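Local coordinates for protein histone-lysine N-methyltransferase, H3 lysine-9 specific SUVH4 (Arabidopsis thaliana, PDB 4QEO) that methylates histone H3 on its ninth residue, a lysine, and binds methylated DNA, which couples DNA methylation to transcriptional silencing, at residues R19-Q24 / T42-A47; L33-L38 / N82-G87; I50-P53 / D59-G62; H67-F70 / E74-A77. One frame throughout, in Å; residues are numbered along the deposited sequence.

Contact 1 of 4, residues R19-Q24 / T42-A47; sequences RLFNKQ and TEMIKA. With nucleotides of chain C.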
# COMPACT_ATOMS: atom_id res chain seq x y z
N ARG A 19 4.90 -3.45 -5.89
CA ARG A 19 5.39 -2.08 -6.16
C ARG A 19 5.62 -1.87 -7.65
O ARG A 19 5.28 -0.82 -8.21
CB ARG A 19 6.66 -1.74 -5.36
CG ARG A 19 6.46 -1.73 -3.86
CD ARG A 19 7.76 -1.50 -3.10
NE ARG A 19 7.50 -1.35 -1.67
CZ ARG A 19 8.45 -1.17 -0.75
NH1 ARG A 19 9.72 -1.11 -1.11
NH2 ARG A 19 8.12 -1.03 0.53
N LEU A 20 6.19 -2.88 -8.30
CA LEU A 20 6.41 -2.81 -9.74
C LEU A 20 5.07 -2.65 -10.49
O LEU A 20 4.94 -1.82 -11.41
CB LEU A 20 7.13 -4.06 -10.24
CG LEU A 20 8.15 -3.93 -11.38
CD1 LEU A 20 8.48 -5.30 -11.93
CD2 LEU A 20 7.68 -3.00 -12.50
N PHE A 21 4.08 -3.46 -10.11
CA PHE A 21 2.75 -3.32 -10.72
C PHE A 21 2.15 -1.93 -10.47
O PHE A 21 1.56 -1.34 -11.38
CB PHE A 21 1.77 -4.38 -10.23
CG PHE A 21 0.36 -4.11 -10.64
CD1 PHE A 21 -0.04 -4.26 -11.96
CD2 PHE A 21 -0.57 -3.66 -9.71
CE1 PHE A 21 -1.34 -4.00 -12.34
CE2 PHE A 21 -1.89 -3.38 -10.09
CZ PHE A 21 -2.27 -3.55 -11.40
N ASN A 22 2.27 -1.41 -9.25
CA ASN A 22 1.77 -0.06 -8.97
C ASN A 22 2.41 0.97 -9.89
O ASN A 22 1.75 1.90 -10.38
CB ASN A 22 2.03 0.35 -7.52
CG ASN A 22 1.51 1.74 -7.22
OD1 ASN A 22 0.30 1.95 -7.13
ND2 ASN A 22 2.41 2.70 -7.07
N LYS A 23 3.70 0.80 -10.12
CA LYS A 23 4.42 1.73 -10.99
C LYS A 23 3.85 1.67 -12.40
O LYS A 23 3.52 2.72 -13.00
CB LYS A 23 5.92 1.45 -10.97
CG LYS A 23 6.76 2.37 -11.87
CD LYS A 23 8.21 1.89 -11.86
CE LYS A 23 8.86 1.98 -13.22
NZ LYS A 23 9.62 3.24 -13.34
N GLN A 24 3.72 0.46 -12.94
CA GLN A 24 3.17 0.33 -14.29
C GLN A 24 1.74 0.87 -14.40
O GLN A 24 1.38 1.55 -15.37
CB GLN A 24 3.23 -1.13 -14.75
CG GLN A 24 4.63 -1.67 -14.88
CD GLN A 24 5.39 -1.07 -16.06
OE1 GLN A 24 4.83 -0.30 -16.84
NE2 GLN A 24 6.65 -1.45 -16.20
N THR A 42 -0.57 -6.32 -18.34
CA THR A 42 0.03 -6.58 -19.64
C THR A 42 1.52 -6.19 -19.68
O THR A 42 2.36 -6.96 -20.18
CB THR A 42 -0.72 -5.85 -20.75
OG1 THR A 42 -2.11 -6.17 -20.66
CG2 THR A 42 -0.17 -6.25 -22.12
N GLU A 43 1.85 -5.03 -19.12
CA GLU A 43 3.27 -4.64 -18.99
C GLU A 43 4.07 -5.66 -18.18
O GLU A 43 5.19 -6.00 -18.55
CB GLU A 43 3.41 -3.25 -18.36
CG GLU A 43 2.84 -2.12 -19.17
CD GLU A 43 3.46 -2.02 -20.54
OE1 GLU A 43 4.71 -1.92 -20.66
OE2 GLU A 43 2.69 -2.04 -21.52
N MET A 44 3.48 -6.15 -17.09
CA MET A 44 4.17 -7.12 -16.24
C MET A 44 4.43 -8.42 -16.99
O MET A 44 5.48 -9.04 -16.85
CB MET A 44 3.35 -7.41 -14.97
CG MET A 44 3.12 -6.21 -14.05
SD MET A 44 4.55 -5.79 -13.05
CE MET A 44 4.52 -7.16 -11.89
N ILE A 45 3.46 -8.84 -17.80
CA ILE A 45 3.60 -10.06 -18.59
C ILE A 45 4.69 -9.87 -19.63
O ILE A 45 5.55 -10.72 -19.82
CB ILE A 45 2.27 -10.47 -19.26
CG1 ILE A 45 1.22 -10.80 -18.19
CG2 ILE A 45 2.46 -11.68 -20.18
CD1 ILE A 45 -0.20 -11.01 -18.74
N LYS A 46 4.66 -8.72 -20.30
CA LYS A 46 5.70 -8.38 -21.27
C LYS A 46 7.09 -8.48 -20.66
O LYS A 46 8.00 -9.05 -21.24
CB LYS A 46 5.49 -6.96 -21.78
CG LYS A 46 4.81 -6.88 -23.13
CD LYS A 46 4.96 -5.49 -23.72
CE LYS A 46 4.40 -4.44 -22.75
NZ LYS A 46 3.65 -3.36 -23.42
N ALA A 47 7.25 -7.93 -19.46
CA ALA A 47 8.53 -7.92 -18.77
C ALA A 47 8.89 -9.23 -18.06
O ALA A 47 9.91 -9.29 -17.37
CB ALA A 47 8.57 -6.78 -17.78
P DG C 9 -3.22 -9.74 -21.81
OP1 DG C 9 -2.92 -8.77 -20.80
OP2 DG C 9 -2.49 -9.71 -23.04
O5' DG C 9 -2.98 -11.19 -21.20
C5' DG C 9 -3.72 -11.64 -20.06
C4' DG C 9 -4.33 -13.00 -20.30
O4' DG C 9 -5.59 -12.87 -20.99
C3' DG C 9 -3.48 -13.92 -21.16
O3' DG C 9 -3.36 -15.19 -20.52
C2' DG C 9 -4.20 -13.95 -22.49
C1' DG C 9 -5.63 -13.82 -22.04
N9 DG C 9 -6.63 -13.38 -23.01
C8 DG C 9 -6.47 -12.53 -24.07
N7 DG C 9 -7.57 -12.31 -24.73
C5 DG C 9 -8.52 -13.07 -24.06
C6 DG C 9 -9.90 -13.25 -24.32
O6 DG C 9 -10.59 -12.74 -25.20
N1 DG C 9 -10.48 -14.12 -23.41
C2 DG C 9 -9.82 -14.73 -22.38
N2 DG C 9 -10.56 -15.52 -21.59
N3 DG C 9 -8.54 -14.57 -22.12
C4 DG C 9 -7.95 -13.74 -23.00
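F21 and Q24 of helix 10-30 face M44 and E43 of helix 36-46, with F21 and M44 6.9 Å apart at their CA atoms. The short helical segments cross at 121°, their axes 9.9 Å apart at closest approach, so this is a splayed, partly antiparallel helix pair, the N-terminal two-helix bundle of this protein, which packs beside the SRA domain. M44 fills the gap between the backbones. Its CG is anti to the carbonyl carbon, and further bends at chi2 and chi3 turn SD back onto helix 10-30, 3.8 Å from F21 N and 4.1 Å from L20 CD1. The same methionine sets its CG at the edge of the F21 ring, near the ring plane, so sulfur and methylene press on different parts of the phenylalanine.

One turn further along helix 10-30, the character changes. The Q24 and E43 chains meet at about a right angle, their amide and carboxylate planes 40° apart. Q24 OE1 lies 3.6 Å from E43 CG and touches its aliphatic part, while the carboxylate of E43 turns along its own helix to a salt bridge with K46. The bundle sits between modules: F21 packs on helix 72-78, whereas R19 and K23 form salt bridges with D490 and E326. On helix 36-46, T42 and I45 face the DNA. T42 OG1 approaches OP1 of DG9 of chain C to 2.7 Å, and I45 CD1 rests 3.7 Å from the O5' of that nucleotide.

Contact 2 of 4, residues L33-L38 / N82-G87; sequences LSRPDL and NHWLNG. With nucleotides of chain B.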
# COMPACT_ATOMS: atom_id res chain seq x y z
N LEU A 33 -4.53 5.57 -20.76
CA LEU A 33 -5.02 4.37 -21.41
C LEU A 33 -6.30 3.89 -20.76
O LEU A 33 -6.60 4.25 -19.66
CB LEU A 33 -3.99 3.29 -21.37
CG LEU A 33 -2.65 3.69 -21.90
CD1 LEU A 33 -1.62 2.59 -21.84
CD2 LEU A 33 -2.81 4.22 -23.31
N SER A 34 -7.08 3.13 -21.48
CA SER A 34 -8.26 2.49 -20.93
C SER A 34 -7.85 1.35 -20.00
O SER A 34 -6.84 0.73 -20.20
CB SER A 34 -9.19 2.01 -22.02
OG SER A 34 -8.60 1.01 -22.81
N ARG A 35 -8.60 1.16 -18.94
CA ARG A 35 -8.34 0.04 -18.04
C ARG A 35 -6.86 -0.07 -17.74
O ARG A 35 -6.24 -1.05 -18.03
CB ARG A 35 -8.93 -1.25 -18.55
CG ARG A 35 -10.43 -1.31 -18.50
CD ARG A 35 -10.97 -1.12 -17.11
NE ARG A 35 -10.52 -2.15 -16.20
CZ ARG A 35 -11.14 -3.29 -16.00
NH1 ARG A 35 -12.23 -3.58 -16.67
NH2 ARG A 35 -10.66 -4.16 -15.15
N PRO A 36 -6.30 0.98 -17.18
CA PRO A 36 -4.88 1.04 -16.87
C PRO A 36 -4.48 -0.06 -15.90
O PRO A 36 -3.35 -0.44 -15.89
CB PRO A 36 -4.71 2.41 -16.25
CG PRO A 36 -6.06 2.85 -15.89
CD PRO A 36 -6.98 2.22 -16.85
N ASP A 37 -5.40 -0.53 -15.09
CA ASP A 37 -5.15 -1.68 -14.25
C ASP A 37 -4.81 -2.91 -15.07
O ASP A 37 -3.88 -3.58 -14.77
CB ASP A 37 -6.34 -1.98 -13.33
CG ASP A 37 -7.66 -2.24 -14.07
OD1 ASP A 37 -7.99 -1.55 -15.03
OD2 ASP A 37 -8.40 -3.11 -13.67
N LEU A 38 -5.52 -3.14 -16.15
CA LEU A 38 -5.25 -4.30 -17.01
C LEU A 38 -4.00 -4.07 -17.85
O LEU A 38 -3.22 -5.00 -18.10
CB LEU A 38 -6.46 -4.61 -17.89
CG LEU A 38 -7.75 -4.94 -17.15
CD1 LEU A 38 -8.83 -5.38 -18.15
CD2 LEU A 38 -7.51 -6.00 -16.08
N ASN A 82 -5.03 -15.70 -12.07
CA ASN A 82 -4.50 -15.29 -13.37
C ASN A 82 -5.49 -14.79 -14.42
O ASN A 82 -5.10 -14.52 -15.55
CB ASN A 82 -3.63 -16.41 -13.95
CG ASN A 82 -2.38 -16.64 -13.12
OD1 ASN A 82 -1.38 -15.92 -13.27
ND2 ASN A 82 -2.45 -17.62 -12.21
N HIS A 83 -6.75 -14.65 -14.04
CA HIS A 83 -7.74 -14.02 -14.90
C HIS A 83 -8.20 -12.78 -14.18
O HIS A 83 -8.32 -12.80 -12.95
CB HIS A 83 -8.95 -14.93 -15.11
CG HIS A 83 -8.62 -16.22 -15.78
ND1 HIS A 83 -8.93 -17.45 -15.23
CD2 HIS A 83 -8.05 -16.48 -16.98
CE1 HIS A 83 -8.54 -18.40 -16.05
NE2 HIS A 83 -8.00 -17.85 -17.12
N TRP A 84 -8.45 -11.70 -14.92
CA TRP A 84 -8.88 -10.46 -14.28
C TRP A 84 -10.38 -10.47 -14.06
O TRP A 84 -10.91 -9.71 -13.26
CB TRP A 84 -8.44 -9.20 -15.07
CG TRP A 84 -8.94 -9.13 -16.51
CD1 TRP A 84 -8.29 -9.60 -17.62
CD2 TRP A 84 -10.17 -8.54 -16.98
NE1 TRP A 84 -9.05 -9.37 -18.75
CE2 TRP A 84 -10.20 -8.71 -18.38
CE3 TRP A 84 -11.25 -7.91 -16.35
CZ2 TRP A 84 -11.26 -8.25 -19.17
CZ3 TRP A 84 -12.30 -7.46 -17.12
CH2 TRP A 84 -12.31 -7.64 -18.52
N LEU A 85 -11.06 -11.37 -14.76
CA LEU A 85 -12.50 -11.50 -14.68
C LEU A 85 -12.97 -12.82 -14.04
O LEU A 85 -13.69 -12.81 -13.04
CB LEU A 85 -13.08 -11.36 -16.09
CG LEU A 85 -14.54 -11.01 -16.33
CD1 LEU A 85 -14.98 -9.91 -15.41
CD2 LEU A 85 -14.69 -10.58 -17.81
N ASN A 86 -12.57 -13.95 -14.62
CA ASN A 86 -13.02 -15.28 -14.17
C ASN A 86 -12.95 -15.52 -12.67
O ASN A 86 -11.92 -15.27 -12.06
CB ASN A 86 -12.21 -16.38 -14.84
CG ASN A 86 -12.38 -16.40 -16.32
OD1 ASN A 86 -12.53 -15.35 -16.94
ND2 ASN A 86 -12.40 -17.59 -16.91
N GLY A 87 -14.04 -16.05 -12.11
CA GLY A 87 -14.09 -16.40 -10.70
C GLY A 87 -13.21 -17.59 -10.37
O GLY A 87 -12.67 -17.70 -9.27
P DT B 9 -11.95 -4.93 -10.00
OP1 DT B 9 -10.55 -5.02 -9.78
OP2 DT B 9 -12.85 -4.98 -8.89
O5' DT B 9 -12.24 -3.60 -10.81
C5' DT B 9 -11.40 -3.20 -11.89
C4' DT B 9 -12.03 -2.09 -12.69
O4' DT B 9 -13.12 -2.58 -13.46
C3' DT B 9 -12.60 -0.91 -11.89
O3' DT B 9 -11.65 0.14 -11.86
C2' DT B 9 -13.83 -0.50 -12.67
C1' DT B 9 -13.91 -1.48 -13.83
N1 DT B 9 -15.24 -1.98 -14.13
C2 DT B 9 -15.70 -1.91 -15.42
O2 DT B 9 -15.07 -1.39 -16.32
N3 DT B 9 -16.93 -2.46 -15.63
C4 DT B 9 -17.73 -3.08 -14.69
O4 DT B 9 -18.80 -3.55 -15.02
C5 DT B 9 -17.18 -3.15 -13.36
C7 DT B 9 -17.98 -3.78 -12.27
C6 DT B 9 -15.97 -2.61 -13.15
P DA B 8 -15.55 -9.91 -9.84
OP1 DA B 8 -14.76 -10.63 -8.90
OP2 DA B 8 -16.17 -8.69 -9.44
O5' DA B 8 -14.51 -9.60 -10.98
C5' DA B 8 -14.80 -8.64 -11.98
C4' DA B 8 -13.65 -7.70 -12.16
O4' DA B 8 -13.71 -7.14 -13.47
C3' DA B 8 -13.69 -6.50 -11.22
O3' DA B 8 -12.36 -6.01 -11.02
C2' DA B 8 -14.62 -5.56 -11.95
C1' DA B 8 -14.43 -5.92 -13.43
N9 DA B 8 -15.64 -6.10 -14.22
C8 DA B 8 -16.85 -6.61 -13.84
N7 DA B 8 -17.72 -6.69 -14.81
C5 DA B 8 -17.03 -6.21 -15.91
C6 DA B 8 -17.39 -6.04 -17.26
N6 DA B 8 -18.59 -6.35 -17.75
N1 DA B 8 -16.46 -5.55 -18.10
C2 DA B 8 -15.26 -5.24 -17.61
N3 DA B 8 -14.79 -5.37 -16.37
C4 DA B 8 -15.74 -5.86 -15.56
P DT B 6 -18.36 -18.71 -19.03
OP1 DT B 6 -18.22 -19.88 -18.22
OP2 DT B 6 -19.66 -18.29 -19.39
O5' DT B 6 -17.65 -17.47 -18.38
C5' DT B 6 -16.41 -17.61 -17.72
C4' DT B 6 -15.82 -16.25 -17.46
O4' DT B 6 -15.47 -15.64 -18.71
C3' DT B 6 -16.77 -15.28 -16.76
O3' DT B 6 -16.34 -14.98 -15.43
C2' DT B 6 -16.77 -14.06 -17.66
C1' DT B 6 -15.54 -14.26 -18.52
N1 DT B 6 -15.61 -13.60 -19.83
C2 DT B 6 -14.45 -13.08 -20.36
O2 DT B 6 -13.37 -13.20 -19.82
N3 DT B 6 -14.61 -12.45 -21.56
C4 DT B 6 -15.78 -12.27 -22.26
O4 DT B 6 -15.77 -11.67 -23.32
C5 DT B 6 -16.96 -12.83 -21.64
C7 DT B 6 -18.28 -12.68 -22.33
C6 DT B 6 -16.81 -13.46 -20.47
O HOH W 1 -10.35 -6.69 -13.48
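L38 lays both methyl groups on one face of the W84 indole, and this is the dense part of the contact. CD1 of L38 stands 3.6 Å from the centroid of the six-membered ring of W84, only 14° off the ring normal, a CH-pi contact; L38 CD2 meets W84 CG at 3.5 Å, above the pyrrole end. A chi1 of 58°, with W84 CG between its own backbone N and carbonyl carbon, turns the indole face to L38, and L85 CB covers the opposite face toward the rim.

R35 lies on the other side of L38 CD1, toward the DNA. Its guanidinium is sandwiched between L38 CD1 and O4' of DT9 of chain B. D37 holds it flat from the side, the syn lone pairs of OD1 and OD2 receiving NE and NH2 in the guanidinium plane, each bond 2.9 Å long. NH1 is thereby directed to the minor-groove edge of a base, donating to N3 of DA8 of chain B at 3.1 Å. The loop 82-87 belongs to the SRA domain, a fold that reads methylated cytosine by flipping it out of the helix; L85, which touches both DT6 and DA8 of chain B, spans the position between them, consistent with that mode of binding.

Between R35 and the W84 backbone the fit is looser and a water fills in. It accepts a weak bond from R35 NH2 and lies within hydrogen-bonding distance of both W84 O and O3' of DA8 of chain B, the latter 3.2 Å away.

Contact 3 of 4, residues I50-P53 / D59-G62; sequences ILYP and DLPG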
# COMPACT_ATOMS: atom_id res chain seq x y z
N ILE A 50 5.75 -11.41 -13.67
CA ILE A 50 4.77 -12.12 -12.85
C ILE A 50 5.50 -13.02 -11.85
O ILE A 50 6.19 -13.95 -12.25
CB ILE A 50 3.79 -12.97 -13.69
CG1 ILE A 50 3.22 -12.16 -14.85
CG2 ILE A 50 2.65 -13.54 -12.81
CD1 ILE A 50 2.44 -10.93 -14.42
N LEU A 51 5.35 -12.73 -10.57
CA LEU A 51 6.09 -13.44 -9.52
C LEU A 51 5.92 -14.97 -9.54
O LEU A 51 6.89 -15.73 -9.39
CB LEU A 51 5.72 -12.90 -8.13
CG LEU A 51 6.50 -13.53 -6.98
CD1 LEU A 51 8.01 -13.29 -7.18
CD2 LEU A 51 6.01 -12.98 -5.65
N TYR A 52 4.68 -15.43 -9.69
CA TYR A 52 4.42 -16.87 -9.77
C TYR A 52 3.74 -17.14 -11.09
O TYR A 52 2.51 -17.18 -11.15
CB TYR A 52 3.51 -17.32 -8.61
CG TYR A 52 4.16 -17.15 -7.26
CD1 TYR A 52 5.22 -17.98 -6.88
CD2 TYR A 52 3.76 -16.15 -6.39
CE1 TYR A 52 5.84 -17.83 -5.66
CE2 TYR A 52 4.37 -15.99 -5.16
CZ TYR A 52 5.41 -16.83 -4.80
OH TYR A 52 6.02 -16.68 -3.58
N PRO A 53 4.54 -17.32 -12.15
CA PRO A 53 4.05 -17.42 -13.54
C PRO A 53 3.40 -18.77 -13.86
O PRO A 53 2.77 -18.89 -14.92
CB PRO A 53 5.32 -17.25 -14.36
CG PRO A 53 6.38 -17.83 -13.51
CD PRO A 53 6.00 -17.49 -12.08
N ASP A 59 -0.88 -22.70 -0.64
CA ASP A 59 -0.50 -21.32 -0.33
C ASP A 59 0.66 -20.88 -1.21
O ASP A 59 1.49 -21.70 -1.58
CB ASP A 59 -0.10 -21.19 1.14
CG ASP A 59 -1.30 -20.99 2.04
OD1 ASP A 59 -2.11 -20.09 1.75
OD2 ASP A 59 -1.44 -21.74 3.03
N LEU A 60 0.70 -19.58 -1.54
CA LEU A 60 1.87 -19.01 -2.22
C LEU A 60 2.77 -18.36 -1.17
O LEU A 60 2.29 -17.63 -0.31
CB LEU A 60 1.45 -17.96 -3.29
CG LEU A 60 1.05 -18.43 -4.71
CD1 LEU A 60 -0.03 -19.51 -4.69
CD2 LEU A 60 0.59 -17.26 -5.60
N PRO A 61 4.07 -18.67 -1.21
CA PRO A 61 5.01 -18.08 -0.25
C PRO A 61 4.93 -16.56 -0.31
O PRO A 61 4.94 -15.97 -1.40
CB PRO A 61 6.37 -18.59 -0.73
CG PRO A 61 6.04 -19.92 -1.40
CD PRO A 61 4.71 -19.67 -2.09
N GLY A 62 4.80 -15.95 0.86
CA GLY A 62 4.79 -14.50 0.95
C GLY A 62 3.39 -13.92 0.83
O GLY A 62 3.21 -12.72 0.99
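A chi1 of -65° sets Y52 CG anti to the carbonyl carbon and sends the phenol across to L60 and P61, while L60, with its CG likewise anti to its carbonyl carbon, turns its isobutyl group onto the ring. Both segments belong to the irregular connection between helix 36-46 and strand 68-69 of the SRA sheet. Y52 and L60 are 8.3 Å apart at their CA atoms, and their side chains run past each other in opposite directions.

L60 CG lies over one face of the Y52 ring, 4.2 Å from its centroid and offset toward the rim, in a CH-pi contact; the branch nearest the ring is CD2, at 3.5 Å from Y52 CD2. The other face is covered by the neighbouring L51 through its CG, and L51 in turn packs on K13, V14 and C17 of helix 10-30. The ring is thus held between two leucines.

Its outer end is fixed by a short hydrogen bond, Y52 OH donating to P61 O at 2.5 Å. The phenol meets this oxygen at a C=O...donor angle of 129°, tilted 22° from the carbonyl plane. D59 pairs with Y184 of strand 180-197, tying the far arm of the loop to the main sheet. The proline ring sits beside the phenol oxygen, with P61 CB 3.4 Å from Y52 OH.

Contact 4 of 4, residues H67-F70 / E74-A77; sequences HRFF and EMCA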
# COMPACT_ATOMS: atom_id res chain seq x y z
N HIS A 67 -4.19 -11.70 3.43
CA HIS A 67 -3.61 -10.72 2.50
C HIS A 67 -4.67 -9.90 1.77
O HIS A 67 -5.61 -10.45 1.21
CB HIS A 67 -2.74 -11.42 1.47
CG HIS A 67 -1.93 -10.47 0.66
ND1 HIS A 67 -0.64 -10.13 1.01
CD2 HIS A 67 -2.23 -9.75 -0.45
CE1 HIS A 67 -0.17 -9.24 0.14
NE2 HIS A 67 -1.11 -8.99 -0.75
N ARG A 68 -4.54 -8.57 1.79
CA ARG A 68 -5.48 -7.71 1.08
C ARG A 68 -4.96 -7.28 -0.29
O ARG A 68 -3.90 -6.68 -0.40
CB ARG A 68 -5.78 -6.46 1.90
CG ARG A 68 -6.60 -6.70 3.13
CD ARG A 68 -7.36 -5.44 3.47
NE ARG A 68 -8.39 -5.65 4.48
CZ ARG A 68 -8.24 -5.37 5.77
NH1 ARG A 68 -7.09 -4.88 6.21
NH2 ARG A 68 -9.24 -5.58 6.62
N PHE A 69 -5.73 -7.58 -1.32
CA PHE A 69 -5.43 -7.14 -2.68
C PHE A 69 -6.34 -5.97 -2.99
O PHE A 69 -7.48 -5.94 -2.54
CB PHE A 69 -5.67 -8.26 -3.69
CG PHE A 69 -4.71 -9.41 -3.59
CD1 PHE A 69 -3.41 -9.29 -4.09
CD2 PHE A 69 -5.10 -10.61 -3.03
CE1 PHE A 69 -2.52 -10.36 -4.01
CE2 PHE A 69 -4.23 -11.70 -2.95
CZ PHE A 69 -2.94 -11.58 -3.44
N PHE A 70 -5.84 -4.99 -3.74
CA PHE A 70 -6.61 -3.77 -3.99
C PHE A 70 -7.29 -3.76 -5.36
O PHE A 70 -8.01 -2.82 -5.70
CB PHE A 70 -5.73 -2.52 -3.74
CG PHE A 70 -5.35 -2.35 -2.29
CD1 PHE A 70 -4.39 -3.16 -1.72
CD2 PHE A 70 -6.00 -1.44 -1.49
CE1 PHE A 70 -4.06 -3.05 -0.39
CE2 PHE A 70 -5.66 -1.31 -0.16
CZ PHE A 70 -4.70 -2.12 0.39
N GLU A 74 -4.10 -6.79 -9.43
CA GLU A 74 -2.96 -7.04 -8.54
C GLU A 74 -2.72 -8.55 -8.37
O GLU A 74 -1.57 -9.03 -8.38
CB GLU A 74 -3.22 -6.45 -7.15
CG GLU A 74 -2.65 -5.10 -6.90
CD GLU A 74 -2.48 -4.82 -5.41
OE1 GLU A 74 -1.71 -3.90 -5.07
OE2 GLU A 74 -3.09 -5.54 -4.59
N MET A 75 -3.83 -9.27 -8.21
CA MET A 75 -3.79 -10.73 -8.12
C MET A 75 -3.20 -11.35 -9.37
O MET A 75 -2.41 -12.30 -9.29
CB MET A 75 -5.19 -11.31 -7.83
CG MET A 75 -5.70 -10.89 -6.47
SD MET A 75 -7.20 -11.74 -5.95
CE MET A 75 -8.36 -10.64 -6.63
N CYS A 76 -3.58 -10.82 -10.53
CA CYS A 76 -2.90 -11.27 -11.75
C CYS A 76 -1.40 -10.98 -11.73
O CYS A 76 -0.58 -11.81 -12.14
CB CYS A 76 -3.51 -10.63 -13.00
SG CYS A 76 -5.27 -10.96 -13.23
N ALA A 77 -1.03 -9.78 -11.27
CA ALA A 77 0.37 -9.34 -11.32
C ALA A 77 1.25 -10.25 -10.47
O ALA A 77 2.38 -10.52 -10.84
CB ALA A 77 0.50 -7.86 -10.89
O HOH W 2 -1.69 -6.59 -2.21
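F69 presents a face to M75 and an edge to E74, while F70 turns only its edge to the same carboxylate. Over the F69 ring, M75 CG is 3.5 Å from the centroid and 18° off the normal, a CH-pi contact displaced toward the CG and CD2 side. From there the thioether runs on obliquely, M75 SD lying 4.3 Å from the F69 centroid in a Met-aromatic contact. H67 covers the opposite face: its CD2 sits over the middle of the ring, so F69 is sandwiched between a histidine and a methionine.

E74 is turned nearly perpendicular to both rings, its carboxylate plane 87° from that of F69. The chain is extended beyond CG and brings OE2 back to the strand end, where F70 N donates to it at 2.9 Å with an N-H...acceptor angle of 167°, arriving from above the carboxylate plane. A second donor is a water that gives one hydrogen bond to E74 OE2, 3.0 Å away, and another to R68 O; the same water bonds H67 NE2. Two donors thus grip a buried acidic oxygen, which probably helps it to remain charged, while OE1 has a weak bond from N491.

M75 and F69 also pack on Y182 of strand 180-197, the neighbour of strand 68-69 in the SRA sheet. S71 OG is hydrogen-bonded to E74 N near the start of the helix. Together these contacts make a short strand-to-helix connection within the SRA domain, in which helix 72-78 is folded back against strand 68-69.

Overall arrangement
All four contacts gather around the N-terminal part of the chain, their centres 11 to 18 Å apart. Contacts 1 and 2 share helix 36-46, and their segments alternate along the sequence; contacts 3 and 4 follow contact 1 in series and lie within the loop that contact 2 closes. F21 connects the sites: its ring touches D37 of contact 2 and E74 of contact 4. I50 of contact 3 packs on M44 and on the backbone of C76 and A77, while C76 also reaches the 82-87 loop. Helix 72-78 thus lies at the meeting point of the helical pair, the SRA sheet and the DNA-binding loop, far from the zinc and cofactor sites.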